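Local coordinates for DUF4785 domain-containing protein (Legionella pneumophila subsp. pneumophila, PDB 4KH9) that is of unknown function but binds calcium ions and is built mainly of beta strands arranged in three domains, at residues 65-70 with 160-165; 177-182 with 209-214; 181-186 with 197-202; 205-210 with 231-236. All blocks are in the same frame, centred on the assembly; numbering follows the deposited sequence.

Contact 1. Residues 65-70 with 160-165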
loop_
_atom_site.group_PDB
_atom_site.type_symbol
_atom_site.label_atom_id
_atom_site.label_comp_id
_atom_site.label_asym_id
_atom_site.label_seq_id
_atom_site.Cartn_x
_atom_site.Cartn_y
_atom_site.Cartn_z
ATOM N N SER A 65 -21.170 13.946 4.560
ATOM C CA SER A 65 -21.024 14.374 5.949
ATOM C C SER A 65 -19.677 15.057 6.168
ATOM O O SER A 65 -18.634 14.532 5.788
ATOM C CB SER A 65 -21.181 13.177 6.892
ATOM O OG SER A 65 -20.178 12.207 6.647
ATOM N N THR A 66 -19.723 16.275 6.699
ATOM C CA THR A 66 -18.541 17.058 6.963
ATOM C C THR A 66 -18.571 17.490 8.422
ATOM O O THR A 66 -19.642 17.643 8.993
ATOM C CB THR A 66 -18.432 18.256 5.972
ATOM O OG1 THR A 66 -19.440 19.206 6.275
ATOM C CG2 THR A 66 -18.505 17.827 4.487
ATOM N N LEU A 67 -17.395 17.712 9.009
ATOM C CA LEU A 67 -17.242 18.125 10.401
ATOM C C LEU A 67 -16.649 19.540 10.512
ATOM O O LEU A 67 -16.632 20.137 11.609
ATOM C CB LEU A 67 -16.345 17.120 11.150
ATOM C CG LEU A 67 -16.863 15.671 11.193
ATOM C CD1 LEU A 67 -15.832 14.747 11.822
ATOM C CD2 LEU A 67 -18.244 15.590 11.912
ATOM N N ALA A 68 -16.166 20.082 9.390
ATOM C CA ALA A 68 -15.650 21.450 9.403
ATOM C C ALA A 68 -16.022 22.158 8.128
ATOM O O ALA A 68 -16.282 21.497 7.123
ATOM C CB ALA A 68 -14.149 21.450 9.600
ATOM N N PRO A 69 -16.019 23.504 8.102
ATOM C CA PRO A 69 -16.337 24.184 6.845
ATOM C C PRO A 69 -15.246 23.958 5.791
ATOM O O PRO A 69 -14.092 23.599 6.112
ATOM C CB PRO A 69 -16.432 25.657 7.256
ATOM C CG PRO A 69 -15.592 25.788 8.473
ATOM C CD PRO A 69 -15.728 24.470 9.187
ATOM N N GLY A 70 -15.618 24.166 4.535
ATOM C CA GLY A 70 -14.665 24.098 3.435
ATOM C C GLY A 70 -14.157 22.731 3.059
ATOM O O GLY A 70 -13.026 22.611 2.573
ATOM N N SER A 160 -11.108 19.604 9.249
ATOM C CA SER A 160 -11.475 18.795 10.410
ATOM C C SER A 160 -10.244 18.341 11.177
ATOM O O SER A 160 -9.204 18.074 10.567
ATOM C CB SER A 160 -12.267 17.569 9.971
ATOM O OG SER A 160 -12.587 16.794 11.112
ATOM N N ILE A 161 -10.353 18.248 12.508
ATOM C CA ILE A 161 -9.236 17.763 13.341
ATOM C C ILE A 161 -9.482 16.246 13.630
ATOM O O ILE A 161 -8.705 15.627 14.345
ATOM C CB ILE A 161 -9.036 18.613 14.634
ATOM C CG1 ILE A 161 -10.284 18.545 15.554
ATOM C CG2 ILE A 161 -8.690 20.082 14.260
ATOM C CD1 ILE A 161 -10.083 19.005 17.056
ATOM N N THR A 162 -10.548 15.665 13.046
ATOM C CA THR A 162 -10.892 14.240 13.203
ATOM C C THR A 162 -10.245 13.453 12.074
ATOM O O THR A 162 -10.482 13.737 10.891
ATOM C CB THR A 162 -12.408 13.987 13.264
ATOM O OG1 THR A 162 -12.942 14.633 14.406
ATOM C CG2 THR A 162 -12.745 12.480 13.368
ATOM N N TYR A 163 -9.392 12.476 12.442
ATOM C CA TYR A 163 -8.728 11.668 11.443
ATOM C C TYR A 163 -8.769 10.197 11.808
ATOM O O TYR A 163 -8.967 9.836 12.975
ATOM C CB TYR A 163 -7.271 12.119 11.235
ATOM C CG TYR A 163 -6.421 12.057 12.481
ATOM C CD1 TYR A 163 -5.736 10.891 12.826
ATOM C CD2 TYR A 163 -6.262 13.178 13.300
ATOM C CE1 TYR A 163 -4.911 10.843 13.946
ATOM C CE2 TYR A 163 -5.454 13.132 14.438
ATOM C CZ TYR A 163 -4.765 11.966 14.744
ATOM O OH TYR A 163 -3.950 11.901 15.844
ATOM N N LEU A 164 -8.584 9.362 10.794
ATOM C CA LEU A 164 -8.492 7.916 10.932
ATOM C C LEU A 164 -7.058 7.536 10.768
ATOM O O LEU A 164 -6.445 7.946 9.783
ATOM C CB LEU A 164 -9.368 7.200 9.892
ATOM C CG LEU A 164 -9.387 5.669 9.964
ATOM C CD1 LEU A 164 -10.150 5.188 11.194
ATOM C CD2 LEU A 164 -9.963 5.079 8.715
ATOM N N GLU A 165 -6.500 6.779 11.719
ATOM C CA GLU A 165 -5.112 6.316 11.598
ATOM C C GLU A 165 -5.098 4.779 11.377
ATOM O O GLU A 165 -5.767 4.067 12.091
ATOM C CB GLU A 165 -4.287 6.727 12.821
ATOM C CG GLU A 165 -2.820 6.372 12.650
ATOM C CD GLU A 165 -1.914 6.908 13.739
ATOM O OE1 GLU A 165 -1.774 8.148 13.823
ATOM O OE2 GLU A 165 -1.310 6.096 14.478
#
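Ala68 and Ser160 mark the closest approach of the two backbones, their CA atoms 5.0 Å apart. The segment 65-70 leaves strand 62-65 as an irregular loop. The segment 160-165 is likewise irregular at first and then enters strand 163-168, so the chains meet at a single place and diverge on leaving it. The small methyl of Ala68 lets the backbones come this close: its CB packs 3.6 Å from the backbone N of Ser160.

Leu67 supplies the reach that alanine lacks. Its CG stands anti to its carbonyl carbon (chi1 -60°), and the extended branch sends CD1 to within 3.8 Å of Thr162 CB, the two side chains crossing at about a right angle. Nearer its root, Leu67 CB passes 3.8 Å from Ser160 OG, a van der Waals contact. That hydroxyl is engaged within its own segment, where the backbone N of Thr162 donates to Ser160 OG at 3.0 Å along a nearly straight path (161°). This is an ST turn, a natural place for serine, whose short hydroxyl reaches forward to the N-H two residues on. Thr162 OG1 hydrogen-bonds to Tyr192 and Asn187, while Leu67 CD1 packs over its CB and the atoms beside it.

Asp157 accepts from the backbone N atoms of both Leu67 and Ala68. Leu67 also packs on Glu251 and Ile253 of strand 251-264, Ser160 on Arg255 of that strand, and Thr162 on Leu185 of strand 178-186, so the N-terminal domain's loop rests against the end of the central domain.

Contact 2. Residues 177-182 with 209-214; sequences DKLKAT and ISLNLT
Leu211 meets both of its partners with a forked tip, and it gives up about as much surface as the two of them together. One prong, Leu211 CD1, lies 3.8 Å from Ala181 CB. The other, Leu211 CD2, comes to 4.0 Å from Leu179 CD2. With Leu211 CG anti to its carbonyl carbon (chi1 -79°), the fork is spread over strand 178-186, two places away in the sheet, one methyl for each inward-pointing residue.

The side chains of Leu179 and Leu211 cross at about a right angle and meet CD2 to CD2. Ala181, being short, lets Leu211 CD1 come up to its CB. Between them Lys180 points away from Leu211 and forms a salt bridge with Glu222, the alternation expected of a strand with one face in the core. The backbones stay well apart, 8.5 Å between the CA atoms of Ala181 and Leu211, because strand 220-226 lies between them in the sheet. Ala225 of that strand and Leu240 of strand 238-248 also pack on Leu211.

All the touching atoms are aliphatic carbons, so the attraction is hydrophobic and dispersive, depending on how the methyls fit inside the central domain.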
loop_
_atom_site.group_PDB
_atom_site.type_symbol
_atom_site.label_atom_id
_atom_site.label_comp_id
_atom_site.label_asym_id
_atom_site.label_seq_id
_atom_site.Cartn_x
_atom_site.Cartn_y
_atom_site.Cartn_z
ATOM N N ASP A 177 1.896 -15.741 6.148
ATOM C CA ASP A 177 2.028 -14.842 7.288
ATOM C C ASP A 177 0.670 -14.347 7.769
ATOM O O ASP A 177 -0.254 -14.185 6.967
ATOM C CB ASP A 177 2.886 -13.621 6.932
ATOM C CG ASP A 177 4.378 -13.889 6.788
ATOM O OD1 ASP A 177 4.817 -15.007 7.129
ATOM O OD2 ASP A 177 5.100 -12.975 6.336
ATOM N N LYS A 178 0.579 -14.050 9.050
ATOM C CA LYS A 178 -0.584 -13.407 9.627
ATOM C C LYS A 178 -0.324 -11.908 9.650
ATOM O O LYS A 178 0.696 -11.454 10.191
ATOM C CB LYS A 178 -0.893 -13.945 11.021
ATOM C CG LYS A 178 -2.185 -13.337 11.627
ATOM C CD LYS A 178 -2.953 -14.335 12.512
ATOM C CE LYS A 178 -2.198 -14.713 13.773
ATOM N NZ LYS A 178 -3.006 -15.562 14.685
ATOM N N LEU A 179 -1.215 -11.151 9.032
ATOM C CA LEU A 179 -1.146 -9.698 9.028
ATOM C C LEU A 179 -1.946 -9.178 10.216
ATOM O O LEU A 179 -3.052 -9.657 10.443
ATOM C CB LEU A 179 -1.705 -9.138 7.697
ATOM C CG LEU A 179 -1.703 -7.601 7.527
ATOM C CD1 LEU A 179 -1.556 -7.236 6.092
ATOM C CD2 LEU A 179 -3.007 -6.998 8.011
ATOM N N LYS A 180 -1.419 -8.182 10.926
ATOM C CA LYS A 180 -2.142 -7.509 11.992
ATOM C C LYS A 180 -2.233 -6.005 11.646
ATOM O O LYS A 180 -1.228 -5.385 11.311
ATOM C CB LYS A 180 -1.489 -7.750 13.346
ATOM C CG LYS A 180 -2.287 -7.218 14.524
ATOM C CD LYS A 180 -1.448 -7.372 15.796
ATOM C CE LYS A 180 -2.151 -6.826 17.001
ATOM N NZ LYS A 180 -1.250 -6.759 18.187
ATOM N N ALA A 181 -3.449 -5.440 11.668
ATOM C CA ALA A 181 -3.667 -4.024 11.403
ATOM C C ALA A 181 -4.222 -3.328 12.635
ATOM O O ALA A 181 -4.887 -3.958 13.464
ATOM C CB ALA A 181 -4.622 -3.845 10.234
ATOM N N THR A 182 -3.888 -2.062 12.794
ATOM C CA THR A 182 -4.421 -1.220 13.866
ATOM C C THR A 182 -5.156 -0.096 13.187
ATOM O O THR A 182 -4.608 0.501 12.265
ATOM C CB THR A 182 -3.326 -0.741 14.816
ATOM O OG1 THR A 182 -2.492 -1.860 15.138
ATOM C CG2 THR A 182 -3.909 -0.102 16.091
ATOM N N ILE A 209 -9.082 -10.188 0.737
ATOM C CA ILE A 209 -8.969 -10.961 1.969
ATOM C C ILE A 209 -9.607 -10.062 3.040
ATOM O O ILE A 209 -9.110 -8.983 3.297
ATOM C CB ILE A 209 -7.519 -11.439 2.299
ATOM C CG1 ILE A 209 -6.974 -12.411 1.223
ATOM C CG2 ILE A 209 -7.470 -12.094 3.698
ATOM C CD1 ILE A 209 -5.461 -12.659 1.270
ATOM N N SER A 210 -10.745 -10.465 3.603
ATOM C CA SER A 210 -11.425 -9.698 4.648
ATOM C C SER A 210 -10.637 -9.778 5.980
ATOM O O SER A 210 -9.927 -10.754 6.209
ATOM C CB SER A 210 -12.848 -10.219 4.836
ATOM O OG SER A 210 -13.576 -10.092 3.622
ATOM N N LEU A 211 -10.641 -8.705 6.773
ATOM C CA LEU A 211 -9.934 -8.738 8.058
ATOM C C LEU A 211 -10.883 -9.085 9.130
ATOM O O LEU A 211 -11.990 -8.547 9.122
ATOM C CB LEU A 211 -9.293 -7.387 8.428
ATOM C CG LEU A 211 -8.009 -6.895 7.866
ATOM C CD1 LEU A 211 -7.606 -5.656 8.674
ATOM C CD2 LEU A 211 -6.874 -7.903 8.013
ATOM N N ASN A 212 -10.457 -9.921 10.087
ATOM C CA ASN A 212 -11.263 -10.281 11.249
ATOM C C ASN A 212 -10.937 -9.277 12.338
ATOM O O ASN A 212 -9.771 -9.184 12.760
ATOM C CB ASN A 212 -10.958 -11.718 11.644
ATOM C CG ASN A 212 -11.227 -12.705 10.521
ATOM O OD1 ASN A 212 -10.348 -13.457 10.090
ATOM N ND2 ASN A 212 -12.431 -12.688 9.988
ATOM N N LEU A 213 -11.933 -8.499 12.764
ATOM C CA LEU A 213 -11.720 -7.398 13.695
ATOM C C LEU A 213 -12.083 -7.699 15.145
ATOM O O LEU A 213 -13.011 -8.459 15.454
ATOM C CB LEU A 213 -12.557 -6.157 13.240
ATOM C CG LEU A 213 -12.262 -5.609 11.835
ATOM C CD1 LEU A 213 -13.390 -4.686 11.362
ATOM C CD2 LEU A 213 -10.942 -4.888 11.794
ATOM N N THR A 214 -11.370 -7.003 16.044
ATOM C CA THR A 214 -11.621 -7.023 17.484
ATOM C C THR A 214 -11.510 -5.618 17.976
ATOM O O THR A 214 -10.599 -4.923 17.592
ATOM C CB THR A 214 -10.673 -7.986 18.272
ATOM O OG1 THR A 214 -9.323 -7.631 17.990
ATOM C CG2 THR A 214 -10.882 -9.450 17.938
#

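Contact 3. Residues 181-186 with 197-202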
loop_
_atom_site.group_PDB
_atom_site.type_symbol
_atom_site.label_atom_id
_atom_site.label_comp_id
_atom_site.label_asym_id
_atom_site.label_seq_id
_atom_site.Cartn_x
_atom_site.Cartn_y
_atom_site.Cartn_z
ATOM N N ALA A 181 -3.449 -5.440 11.668
ATOM C CA ALA A 181 -3.667 -4.024 11.403
ATOM C C ALA A 181 -4.222 -3.328 12.635
ATOM O O ALA A 181 -4.887 -3.958 13.464
ATOM C CB ALA A 181 -4.622 -3.845 10.234
ATOM N N THR A 182 -3.888 -2.062 12.794
ATOM C CA THR A 182 -4.421 -1.220 13.866
ATOM C C THR A 182 -5.156 -0.096 13.187
ATOM O O THR A 182 -4.608 0.501 12.265
ATOM C CB THR A 182 -3.326 -0.741 14.816
ATOM O OG1 THR A 182 -2.492 -1.860 15.138
ATOM C CG2 THR A 182 -3.909 -0.102 16.091
ATOM N N ILE A 183 -6.399 0.158 13.610
ATOM C CA ILE A 183 -7.306 1.165 13.045
ATOM C C ILE A 183 -7.811 2.008 14.208
ATOM O O ILE A 183 -8.444 1.480 15.119
ATOM C CB ILE A 183 -8.461 0.440 12.256
ATOM C CG1 ILE A 183 -7.899 -0.447 11.119
ATOM C CG2 ILE A 183 -9.515 1.447 11.728
ATOM C CD1 ILE A 183 -8.745 -1.768 10.811
ATOM N N SER A 184 -7.515 3.312 14.183
ATOM C CA SER A 184 -7.883 4.217 15.281
ATOM C C SER A 184 -8.524 5.491 14.778
ATOM O O SER A 184 -8.085 6.059 13.785
ATOM C CB SER A 184 -6.661 4.594 16.115
ATOM O OG SER A 184 -5.701 3.555 16.146
ATOM N N LEU A 185 -9.566 5.931 15.474
ATOM C CA LEU A 185 -10.250 7.171 15.166
ATOM C C LEU A 185 -9.876 8.199 16.227
ATOM O O LEU A 185 -10.129 7.970 17.410
ATOM C CB LEU A 185 -11.775 6.970 15.081
ATOM C CG LEU A 185 -12.579 8.214 14.611
ATOM C CD1 LEU A 185 -12.212 8.600 13.167
ATOM C CD2 LEU A 185 -14.071 7.959 14.703
ATOM N N HIS A 186 -9.294 9.340 15.799
ATOM C CA HIS A 186 -8.827 10.370 16.723
ATOM C C HIS A 186 -9.416 11.766 16.487
ATOM O O HIS A 186 -9.723 12.164 15.362
ATOM C CB HIS A 186 -7.300 10.509 16.623
ATOM C CG HIS A 186 -6.527 9.258 16.930
ATOM N ND1 HIS A 186 -6.375 8.802 18.233
ATOM C CD2 HIS A 186 -5.842 8.437 16.100
ATOM C CE1 HIS A 186 -5.626 7.716 18.144
ATOM N NE2 HIS A 186 -5.260 7.476 16.882
ATOM N N VAL A 197 -17.240 -0.560 11.795
ATOM C CA VAL A 197 -15.905 -0.642 11.165
ATOM C C VAL A 197 -15.885 -1.783 10.171
ATOM O O VAL A 197 -16.283 -2.895 10.505
ATOM C CB VAL A 197 -14.739 -0.832 12.186
ATOM C CG1 VAL A 197 -13.364 -0.827 11.502
ATOM C CG2 VAL A 197 -14.774 0.165 13.313
ATOM N N ASP A 198 -15.345 -1.540 8.983
ATOM C CA ASP A 198 -15.161 -2.580 7.953
ATOM C C ASP A 198 -13.726 -2.476 7.460
ATOM O O ASP A 198 -13.234 -1.352 7.321
ATOM C CB ASP A 198 -16.167 -2.386 6.790
ATOM C CG ASP A 198 -17.625 -2.246 7.196
ATOM O OD1 ASP A 198 -18.166 -3.191 7.819
ATOM O OD2 ASP A 198 -18.232 -1.186 6.888
ATOM N N ALA A 199 -13.035 -3.597 7.238
ATOM C CA ALA A 199 -11.647 -3.548 6.748
ATOM C C ALA A 199 -11.333 -4.795 5.929
ATOM O O ALA A 199 -11.843 -5.882 6.214
ATOM C CB ALA A 199 -10.666 -3.401 7.915
ATOM N N ARG A 200 -10.519 -4.631 4.887
ATOM C CA ARG A 200 -10.141 -5.739 4.022
ATOM C C ARG A 200 -8.809 -5.467 3.403
ATOM O O ARG A 200 -8.325 -4.350 3.431
ATOM C CB ARG A 200 -11.212 -5.963 2.922
ATOM C CG ARG A 200 -11.343 -4.741 1.973
ATOM C CD ARG A 200 -12.362 -5.016 0.895
ATOM N NE ARG A 200 -12.383 -3.960 -0.120
ATOM C CZ ARG A 200 -13.092 -4.025 -1.245
ATOM N NH1 ARG A 200 -13.844 -5.089 -1.503
ATOM N NH2 ARG A 200 -13.055 -3.026 -2.118
ATOM N N LEU A 201 -8.256 -6.484 2.770
ATOM C CA LEU A 201 -6.979 -6.416 2.043
ATOM C C LEU A 201 -7.289 -6.600 0.586
ATOM O O LEU A 201 -8.027 -7.525 0.244
ATOM C CB LEU A 201 -5.997 -7.500 2.559
ATOM C CG LEU A 201 -5.805 -7.528 4.082
ATOM C CD1 LEU A 201 -4.890 -8.710 4.506
ATOM C CD2 LEU A 201 -5.239 -6.185 4.589
ATOM N N VAL A 202 -6.758 -5.715 -0.271
ATOM C CA VAL A 202 -7.001 -5.769 -1.721
ATOM C C VAL A 202 -5.660 -5.957 -2.431
ATOM O O VAL A 202 -4.725 -5.178 -2.262
ATOM C CB VAL A 202 -7.778 -4.509 -2.240
ATOM C CG1 VAL A 202 -8.124 -4.664 -3.723
ATOM C CG2 VAL A 202 -9.068 -4.281 -1.442
#
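Ile183 lays the end of its longer branch against Ala199, with CD1 of the isoleucine 3.8 Å from the alanine CB. Its shorter branch turns to a second neighbour, Ile183 CG2 standing 4.5 Å from Val197 CG1, a looser approach. The first torsion explains the division: at chi1 -59° CG1 lies anti to the carbonyl carbon and CG2 anti to the backbone N, so the two branches diverge toward different residues of the opposite strand. A methyl is all that Ala199 needs here, since the isoleucine spans most of the gap between CA atoms 9.0 Å apart.

Strands 178-186 and 196-202 are not direct neighbours in the sheet. They face one another through the core of the central domain, whose antiparallel strands curl round a shared apolar interior as in the immunoglobulin-like sandwiches of the E-set clan. Thr242 and Leu213 also pack on Ile183, while Val197 is met by Val244, Phe221 and Leu213.

Asp198 and Arg200 lie on the face of their strand turned from Ile183. Asp198 belongs with Asp196 to a calcium-binding site, and Arg200 forms a salt bridge with Glu241.

Contact 4. Residues 205-210 with 231-236; sequences KGQVIS and LNDRGE
Gln207 touches Leu231 through its terminal amide, and its course from CB onward explains how. Its CB starts out toward 231-236. CG is then placed between the backbone N and the carbonyl carbon (chi1 65°), and a bend at chi2 swings the amide back alongside its own loop. There OE1 accepts from the backbone N of Lys205 at 2.9 Å, in the plane of the amide carbonyl though with a bent N-H angle of 134°, which fixes the rotation of the amide. NE2, facing the other way, passes 3.7 Å from Leu231 CD1. It hydrogen-bonds to Ser229 OG and donates to a water at 3.1 Å. The water also lies by Asp233 OD1, but so close that this link is doubtful; directly, Gln207 NE2 and Asp233 OD1 are 4.3 Å apart. Glutamine suits the place because its amide both accepts and donates.

Lys205 lends its aliphatic part, CG resting 4.2 Å from Leu231 CD1, while the rest of the chain turns away from the leucine, carrying the ammonium group to the exposed margin. Asp233 OD2 accepts from Trp238 NE1, the indole on which Gln207 also packs.

In 231-236, Asn232 OD1 receives the backbone N of Arg234 at 3.0 Å, the donor lying about 60° out of the amide plane. This Asx turn overlaps a type I' beta turn, closed by Glu236 N to Asp233 O at 3.0 Å, with positive phi at Arg234 and Gly235, in the loop leading from strand 220-226 to strand 238-248 of the central domain.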
loop_
_atom_site.group_PDB
_atom_site.type_symbol
_atom_site.label_atom_id
_atom_site.label_comp_id
_atom_site.label_asym_id
_atom_site.label_seq_id
_atom_site.Cartn_x
_atom_site.Cartn_y
_atom_site.Cartn_z
ATOM N N LYS A 205 -4.487 -7.961 -8.332
ATOM C CA LYS A 205 -5.451 -8.498 -9.303
ATOM C C LYS A 205 -6.892 -8.282 -8.838
ATOM O O LYS A 205 -7.827 -8.775 -9.470
ATOM C CB LYS A 205 -5.206 -9.999 -9.557
ATOM C CG LYS A 205 -3.866 -10.356 -10.236
ATOM C CD LYS A 205 -3.791 -9.979 -11.731
ATOM C CE LYS A 205 -2.483 -10.383 -12.377
ATOM N NZ LYS A 205 -2.340 -11.862 -12.506
ATOM N N GLY A 206 -7.070 -7.531 -7.756
ATOM C CA GLY A 206 -8.384 -7.293 -7.160
ATOM C C GLY A 206 -8.847 -8.402 -6.221
ATOM O O GLY A 206 -9.985 -8.364 -5.769
ATOM N N GLN A 207 -7.977 -9.381 -5.875
ATOM C CA GLN A 207 -8.369 -10.439 -4.921
ATOM C C GLN A 207 -8.538 -9.811 -3.511
ATOM O O GLN A 207 -7.794 -8.895 -3.135
ATOM C CB GLN A 207 -7.370 -11.622 -4.916
ATOM C CG GLN A 207 -5.943 -11.317 -4.424
ATOM C CD GLN A 207 -4.974 -10.804 -5.478
ATOM O OE1 GLN A 207 -5.199 -9.835 -6.199
ATOM N NE2 GLN A 207 -3.809 -11.387 -5.518
ATOM N N VAL A 208 -9.553 -10.240 -2.778
ATOM C CA VAL A 208 -9.883 -9.646 -1.489
ATOM C C VAL A 208 -9.707 -10.649 -0.350
ATOM O O VAL A 208 -10.150 -11.792 -0.434
ATOM C CB VAL A 208 -11.342 -9.080 -1.508
ATOM C CG1 VAL A 208 -11.821 -8.668 -0.111
ATOM C CG2 VAL A 208 -11.463 -7.902 -2.477
ATOM N N ILE A 209 -9.082 -10.188 0.737
ATOM C CA ILE A 209 -8.969 -10.961 1.969
ATOM C C ILE A 209 -9.607 -10.062 3.040
ATOM O O ILE A 209 -9.110 -8.983 3.297
ATOM C CB ILE A 209 -7.519 -11.439 2.299
ATOM C CG1 ILE A 209 -6.974 -12.411 1.223
ATOM C CG2 ILE A 209 -7.470 -12.094 3.698
ATOM C CD1 ILE A 209 -5.461 -12.659 1.270
ATOM N N SER A 210 -10.745 -10.465 3.603
ATOM C CA SER A 210 -11.425 -9.698 4.648
ATOM C C SER A 210 -10.637 -9.778 5.980
ATOM O O SER A 210 -9.927 -10.754 6.209
ATOM C CB SER A 210 -12.848 -10.219 4.836
ATOM O OG SER A 210 -13.576 -10.092 3.622
ATOM N N LEU A 231 -0.900 -15.986 -6.123
ATOM C CA LEU A 231 -0.633 -15.228 -7.331
ATOM C C LEU A 231 0.585 -14.335 -7.213
ATOM O O LEU A 231 0.882 -13.802 -6.140
ATOM C CB LEU A 231 -1.839 -14.350 -7.699
ATOM C CG LEU A 231 -3.202 -15.012 -7.833
ATOM C CD1 LEU A 231 -4.235 -13.970 -8.199
ATOM C CD2 LEU A 231 -3.202 -16.149 -8.886
ATOM N N ASN A 232 1.264 -14.148 -8.352
ATOM C CA ASN A 232 2.422 -13.291 -8.509
ATOM C C ASN A 232 1.915 -11.830 -8.571
ATOM O O ASN A 232 1.041 -11.523 -9.371
ATOM C CB ASN A 232 3.212 -13.722 -9.768
ATOM C CG ASN A 232 4.350 -12.817 -10.172
ATOM O OD1 ASN A 232 4.821 -11.974 -9.423
ATOM N ND2 ASN A 232 4.838 -12.982 -11.387
ATOM N N ASP A 233 2.432 -10.954 -7.705
ATOM C CA ASP A 233 1.987 -9.556 -7.668
ATOM C C ASP A 233 2.665 -8.672 -8.739
ATOM O O ASP A 233 2.222 -7.545 -8.936
ATOM C CB ASP A 233 2.227 -8.962 -6.270
ATOM C CG ASP A 233 1.376 -9.604 -5.185
ATOM O OD1 ASP A 233 0.286 -10.137 -5.508
ATOM O OD2 ASP A 233 1.748 -9.504 -4.016
ATOM N N ARG A 234 3.718 -9.182 -9.418
ATOM C CA ARG A 234 4.496 -8.536 -10.487
ATOM C C ARG A 234 4.944 -7.089 -10.108
ATOM O O ARG A 234 4.762 -6.128 -10.876
ATOM C CB ARG A 234 3.716 -8.517 -11.817
ATOM C CG ARG A 234 3.314 -9.890 -12.338
ATOM C CD ARG A 234 2.773 -9.799 -13.740
ATOM N NE ARG A 234 3.854 -9.517 -14.685
ATOM C CZ ARG A 234 3.686 -9.351 -15.990
ATOM N NH1 ARG A 234 2.476 -9.434 -16.528
ATOM N NH2 ARG A 234 4.725 -9.080 -16.768
ATOM N N GLY A 235 5.540 -6.963 -8.933
ATOM C CA GLY A 235 6.041 -5.689 -8.424
ATOM C C GLY A 235 5.009 -4.795 -7.758
ATOM O O GLY A 235 5.388 -3.890 -7.011
ATOM N N GLU A 236 3.706 -5.062 -7.986
ATOM C CA GLU A 236 2.613 -4.259 -7.424
ATOM C C GLU A 236 2.365 -4.600 -5.947
ATOM O O GLU A 236 2.680 -5.707 -5.484
ATOM C CB GLU A 236 1.318 -4.444 -8.232
ATOM C CG GLU A 236 1.397 -4.068 -9.702
ATOM C CD GLU A 236 0.214 -4.560 -10.519
ATOM O OE1 GLU A 236 0.031 -5.795 -10.634
ATOM O OE2 GLU A 236 -0.514 -3.708 -11.074
HETATM O O HOH W 1 -1.440 -10.329 -7.235
#

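Followed from the N terminus, contact 1 closes first, a long excursion through the N-terminal domain that ends where the chain enters strand 163-168. That strand pairs with 178-186, so contact 1 touches contact 3 by backbone bonds. Contacts 2 and 3 both start on strand 178-186 and share Ala181 and Thr182; the loop closed by contact 3, up to 197-202, nests inside the wider one closed by contact 2 at 209-214. Contact 4 opens on 205-210, which overlaps the far end of contact 2, so its loop crosses that of contact 2. Contacts 2 and 3 bind the central domain's core, contact 4 joins loops at one end, and contact 1 links it to the N-terminal domain.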